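Local structure of glycerol dehydratase (1R9D) at residues G679-C684 against S720-S725; E309-I314 against N356-M361. The protein probably catalyses the B12-independent dehydration of glycerol to 3-hydroxypropionaldehyde as a member of the glycyl radical enzyme family. All coordinates share one frame; numbering follows the deposited sequence.

Interaction 1: residues G679-C684 against S720-S725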
loop_
_atom_site.group_PDB
_atom_site.type_symbol
_atom_site.label_atom_id
_atom_site.label_comp_id
_atom_site.label_asym_id
_atom_site.label_seq_id
_atom_site.Cartn_x
_atom_site.Cartn_y
_atom_site.Cartn_z
ATOM N N GLY A 679 32.721 -33.634 -31.968
ATOM C CA GLY A 679 33.587 -33.558 -30.802
ATOM C C GLY A 679 33.204 -32.436 -29.849
ATOM O O GLY A 679 32.510 -31.500 -30.241
ATOM N N PRO A 680 33.650 -32.496 -28.584
ATOM C CA PRO A 680 33.325 -31.460 -27.596
ATOM C C PRO A 680 33.940 -30.082 -27.846
ATOM O O PRO A 680 33.352 -29.068 -27.480
ATOM C CB PRO A 680 33.794 -32.082 -26.283
ATOM C CG PRO A 680 34.957 -32.928 -26.712
ATOM C CD PRO A 680 34.433 -33.583 -27.968
ATOM N N THR A 681 35.117 -30.037 -28.461
ATOM C CA THR A 681 35.750 -28.751 -28.736
ATOM C C THR A 681 34.913 -27.987 -29.757
ATOM O O THR A 681 34.648 -26.798 -29.586
ATOM C CB THR A 681 37.180 -28.918 -29.289
ATOM O OG1 THR A 681 38.009 -29.533 -28.295
ATOM C CG2 THR A 681 37.773 -27.561 -29.650
ATOM N N ALA A 682 34.498 -28.677 -30.815
ATOM C CA ALA A 682 33.680 -28.050 -31.847
ATOM C C ALA A 682 32.383 -27.551 -31.223
ATOM O O ALA A 682 31.899 -26.473 -31.559
ATOM C CB ALA A 682 33.383 -29.042 -32.964
ATOM N N ALA A 683 31.818 -28.341 -30.313
ATOM C CA ALA A 683 30.586 -27.948 -29.639
ATOM C C ALA A 683 30.831 -26.664 -28.846
ATOM O O ALA A 683 30.038 -25.724 -28.914
ATOM C CB ALA A 683 30.116 -29.065 -28.709
ATOM N N CYS A 684 31.934 -26.624 -28.100
ATOM C CA CYS A 684 32.274 -25.444 -27.311
ATOM C C CYS A 684 32.424 -24.230 -28.220
ATOM O O CYS A 684 31.950 -23.141 -27.900
ATOM C CB CYS A 684 33.583 -25.656 -26.543
ATOM S SG CYS A 684 33.457 -26.701 -25.058
ATOM N N SER A 720 40.689 -29.610 -18.363
ATOM C CA SER A 720 41.187 -28.279 -18.043
ATOM C C SER A 720 41.377 -27.450 -19.315
ATOM O O SER A 720 41.017 -26.272 -19.365
ATOM C CB SER A 720 42.515 -28.390 -17.294
ATOM O OG SER A 720 43.173 -27.135 -17.241
ATOM N N SER A 721 41.944 -28.067 -20.345
ATOM C CA SER A 721 42.164 -27.372 -21.610
ATOM C C SER A 721 40.837 -27.044 -22.303
ATOM O O SER A 721 40.678 -25.979 -22.909
ATOM C CB SER A 721 43.034 -28.230 -22.531
ATOM O OG SER A 721 43.293 -27.552 -23.747
ATOM N N LEU A 722 39.887 -27.971 -22.218
ATOM C CA LEU A 722 38.577 -27.786 -22.826
ATOM C C LEU A 722 37.880 -26.577 -22.211
ATOM O O LEU A 722 37.322 -25.738 -22.922
ATOM C CB LEU A 722 37.719 -29.031 -22.604
ATOM C CG LEU A 722 36.330 -29.063 -23.247
ATOM C CD1 LEU A 722 36.462 -29.307 -24.743
ATOM C CD2 LEU A 722 35.498 -30.169 -22.611
ATOM N N ILE A 723 37.916 -26.491 -20.885
ATOM C CA ILE A 723 37.279 -25.391 -20.175
ATOM C C ILE A 723 37.936 -24.054 -20.511
ATOM O O ILE A 723 37.255 -23.085 -20.846
ATOM C CB ILE A 723 37.323 -25.623 -18.643
ATOM C CG1 ILE A 723 36.472 -26.851 -18.286
ATOM C CG2 ILE A 723 36.829 -24.383 -17.908
ATOM C CD1 ILE A 723 36.675 -27.365 -16.854
ATOM N N ARG A 724 39.257 -24.000 -20.428
ATOM C CA ARG A 724 39.960 -22.758 -20.721
ATOM C C ARG A 724 39.715 -22.244 -22.134
ATOM O O ARG A 724 39.590 -21.039 -22.344
ATOM C CB ARG A 724 41.459 -22.929 -20.475
ATOM C CG ARG A 724 41.818 -22.933 -18.998
ATOM C CD ARG A 724 43.273 -23.274 -18.781
ATOM N NE ARG A 724 43.683 -23.063 -17.393
ATOM C CZ ARG A 724 44.793 -23.570 -16.865
ATOM N NH1 ARG A 724 45.596 -24.319 -17.609
ATOM N NH2 ARG A 724 45.104 -23.326 -15.599
ATOM N N SER A 725 39.634 -23.149 -23.103
ATOM C CA SER A 725 39.407 -22.733 -24.484
ATOM C C SER A 725 38.015 -22.137 -24.653
ATOM O O SER A 725 37.836 -21.146 -25.362
ATOM C CB SER A 725 39.575 -23.912 -25.443
ATOM O OG SER A 725 39.258 -23.515 -26.768
#
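L722, on helix 712-728, reaches across to P680, T681 and C684 near the start of helix 680-687, and one methyl group, CD1, meets all three. G679 stands at the N-cap of that helix, and its carbonyl O starts the helical bonding by accepting A683 N. Next comes P680, whose CB is directed at the partner helix and lies 4.1 Å from L722 CD1, a plain apolar contact. T681 follows at the level where the backbones come closest, with T681 CA 6.6 Å from L722 CA. Its hydroxyl branch faces the leucine: T681 OG1 is 3.9 Å from L722 CD1, and the two side chains pass at a slant, the threonine keeping an exposed flank. One turn on, C684 returns to the side of P680, and its N bonds to P680 O at 2.9 Å. Its sulfur approaches the forked end of the leucine: C684 SG is 4.0 Å from L722 CD1 and 4.1 Å from L722 CG. L722 spans the gap because CG is anti to its backbone N (chi1 -176°), carrying the branch toward helix 680-687 although CB itself does not point there. No hydrogen bond crosses the contact. The segment axes run nearly parallel, at 17° and 10.2 Å apart, and L722 supplies most of the surface that 720-725 buries here. P680 and L722 both rest on Q703 and F705 of strand 702-705, and L722 also touches F736 of strand 733-738. Helix 712-728 connects these two adjacent parallel strands in a beta-alpha-beta crossover, flanked by helix 680-687 and, through the R724–D386 salt bridge, joined to helix 386-397.

Interaction 2: residues E309-I314 against N356-M361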
loop_
_atom_site.group_PDB
_atom_site.type_symbol
_atom_site.label_atom_id
_atom_site.label_comp_id
_atom_site.label_asym_id
_atom_site.label_seq_id
_atom_site.Cartn_x
_atom_site.Cartn_y
_atom_site.Cartn_z
ATOM N N GLU A 309 35.336 -31.612 9.196
ATOM C CA GLU A 309 34.131 -32.324 9.624
ATOM C C GLU A 309 32.965 -31.347 9.807
ATOM O O GLU A 309 31.819 -31.673 9.502
ATOM C CB GLU A 309 34.389 -33.102 10.929
ATOM C CG GLU A 309 33.192 -33.914 11.428
ATOM C CD GLU A 309 33.532 -34.819 12.613
ATOM O OE1 GLU A 309 34.346 -34.409 13.464
ATOM O OE2 GLU A 309 32.975 -35.936 12.699
ATOM N N LEU A 310 33.259 -30.144 10.293
ATOM C CA LEU A 310 32.221 -29.133 10.493
ATOM C C LEU A 310 31.657 -28.675 9.148
ATOM O O LEU A 310 30.448 -28.461 9.003
ATOM C CB LEU A 310 32.788 -27.935 11.257
ATOM C CG LEU A 310 33.067 -28.179 12.746
ATOM C CD1 LEU A 310 33.741 -26.965 13.352
ATOM C CD2 LEU A 310 31.758 -28.482 13.460
ATOM N N ILE A 311 32.539 -28.518 8.167
ATOM C CA ILE A 311 32.102 -28.115 6.836
ATOM C C ILE A 311 31.231 -29.240 6.270
ATOM O O ILE A 311 30.194 -28.987 5.660
ATOM C CB ILE A 311 33.320 -27.826 5.920
ATOM C CG1 ILE A 311 34.042 -26.571 6.422
ATOM C CG2 ILE A 311 32.869 -27.630 4.474
ATOM C CD1 ILE A 311 35.251 -26.162 5.592
ATOM N N ASP A 312 31.638 -30.489 6.496
ATOM C CA ASP A 312 30.855 -31.622 6.015
ATOM C C ASP A 312 29.460 -31.597 6.633
ATOM O O ASP A 312 28.473 -31.914 5.967
ATOM C CB ASP A 312 31.537 -32.955 6.360
ATOM C CG ASP A 312 32.854 -33.155 5.624
ATOM O OD1 ASP A 312 33.087 -32.473 4.600
ATOM O OD2 ASP A 312 33.655 -34.010 6.069
ATOM N N CYS A 313 29.372 -31.224 7.909
ATOM C CA CYS A 313 28.075 -31.159 8.574
ATOM C C CYS A 313 27.194 -30.091 7.936
ATOM O O CYS A 313 25.989 -30.285 7.791
ATOM C CB CYS A 313 28.244 -30.868 10.066
ATOM S SG CYS A 313 28.837 -32.298 11.011
ATOM N N ILE A 314 27.799 -28.966 7.559
ATOM C CA ILE A 314 27.047 -27.889 6.920
ATOM C C ILE A 314 26.529 -28.397 5.576
ATOM O O ILE A 314 25.390 -28.134 5.196
ATOM C CB ILE A 314 27.926 -26.636 6.699
ATOM C CG1 ILE A 314 28.166 -25.926 8.039
ATOM C CG2 ILE A 314 27.249 -25.694 5.720
ATOM C CD1 ILE A 314 29.111 -24.744 7.954
ATOM N N ASN A 356 41.904 -19.956 -1.239
ATOM C CA ASN A 356 42.382 -20.169 0.125
ATOM C C ASN A 356 42.088 -21.586 0.616
ATOM O O ASN A 356 41.488 -22.392 -0.099
ATOM C CB ASN A 356 41.808 -19.121 1.099
ATOM C CG ASN A 356 40.297 -19.182 1.232
ATOM O OD1 ASN A 356 39.718 -20.247 1.444
ATOM N ND2 ASN A 356 39.650 -18.025 1.131
ATOM N N LYS A 357 42.523 -21.890 1.836
ATOM C CA LYS A 357 42.332 -23.218 2.407
ATOM C C LYS A 357 40.885 -23.708 2.379
ATOM O O LYS A 357 40.631 -24.871 2.060
ATOM C CB LYS A 357 42.855 -23.246 3.846
ATOM C CG LYS A 357 42.792 -24.616 4.503
ATOM C CD LYS A 357 43.745 -25.595 3.840
ATOM C CE LYS A 357 43.750 -26.934 4.561
ATOM N NZ LYS A 357 44.716 -27.885 3.946
ATOM N N VAL A 358 39.942 -22.829 2.717
ATOM C CA VAL A 358 38.529 -23.197 2.723
ATOM C C VAL A 358 38.050 -23.509 1.309
ATOM O O VAL A 358 37.143 -24.320 1.122
ATOM C CB VAL A 358 37.652 -22.074 3.326
ATOM C CG1 VAL A 358 36.184 -22.477 3.290
ATOM C CG2 VAL A 358 38.069 -21.807 4.761
ATOM N N SER A 359 38.661 -22.871 0.314
ATOM C CA SER A 359 38.288 -23.124 -1.077
ATOM C C SER A 359 38.440 -24.621 -1.330
ATOM O O SER A 359 37.551 -25.264 -1.882
ATOM C CB SER A 359 39.214 -22.381 -2.048
ATOM O OG SER A 359 39.253 -20.986 -1.805
ATOM N N TYR A 360 39.583 -25.167 -0.921
ATOM C CA TYR A 360 39.861 -26.584 -1.117
ATOM C C TYR A 360 39.036 -27.493 -0.213
ATOM O O TYR A 360 38.699 -28.614 -0.593
ATOM C CB TYR A 360 41.356 -26.856 -0.926
ATOM C CG TYR A 360 42.211 -26.320 -2.058
ATOM C CD1 TYR A 360 43.004 -25.186 -1.890
ATOM C CD2 TYR A 360 42.201 -26.939 -3.310
ATOM C CE1 TYR A 360 43.771 -24.674 -2.950
ATOM C CE2 TYR A 360 42.959 -26.442 -4.372
ATOM C CZ TYR A 360 43.739 -25.313 -4.186
ATOM O OH TYR A 360 44.487 -24.831 -5.238
ATOM N N MET A 361 38.706 -27.020 0.985
ATOM C CA MET A 361 37.909 -27.836 1.892
ATOM C C MET A 361 36.492 -27.989 1.361
ATOM O O MET A 361 35.816 -28.977 1.643
ATOM C CB MET A 361 37.884 -27.218 3.291
ATOM C CG MET A 361 39.235 -27.254 3.987
ATOM S SD MET A 361 39.126 -26.766 5.716
ATOM C CE MET A 361 39.291 -25.016 5.574
#
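I311 holds CG1 anti to its carbonyl carbon (chi1 -68°) and is extended beyond it (chi2 -179°), so CD1 is thrust at M361, whose chain bends at its last torsion (chi3 -87°). The two side chains cross at about a right angle. I311 CD1 sits 3.7 Å from M361 CB and 3.9 Å from M361 SD, with M361 CE turned back beside the methyl at 4.2 Å. V358 adds a looser touch, its CG1 4.4 Å from I311 CD1. The contact is buried and apolar; beside it, Q308 NE2 reaches M361 O across the helices and D312 OD1 within its own. At the start of helix 357-369, N356 OD1 accepts S359 N at 3.0 Å, with the donor tilted out of the carbonyl plane, and V358 N weakly. In return N356 N gives a nearly straight bond to S359 OG, 2.9 Å away. D289 holds this cap from helix 288-298, through its O to N356 ND2 and its OD2 to S359 OG. These reciprocal bonds of N356 and S359 are a classic capping box, here beginning a helix whose N-terminal end packs on helix 304-317.

In the fold
Interactions 1 and 2 do not touch: their centres are 30 Å apart and their nearest atoms about 10 Å. Interaction 2 comes first in the chain, in the pyruvate formate lyase-like part; interaction 1 belongs to the C-terminal glycine radical part. One sheet relates them. Helix 357-369 links strand 341-344 to its parallel neighbour 375-380, while helix 712-728 links 702-705 to 733-738, so each contact uses a connecting helix, at opposite ends of the same five-stranded sheet. The antiparallel pairing of 404-407 with 733-738 is consistent with the two-halved barrel of glycyl radical enzymes. The predicted radical site, G763, lies in neither contact.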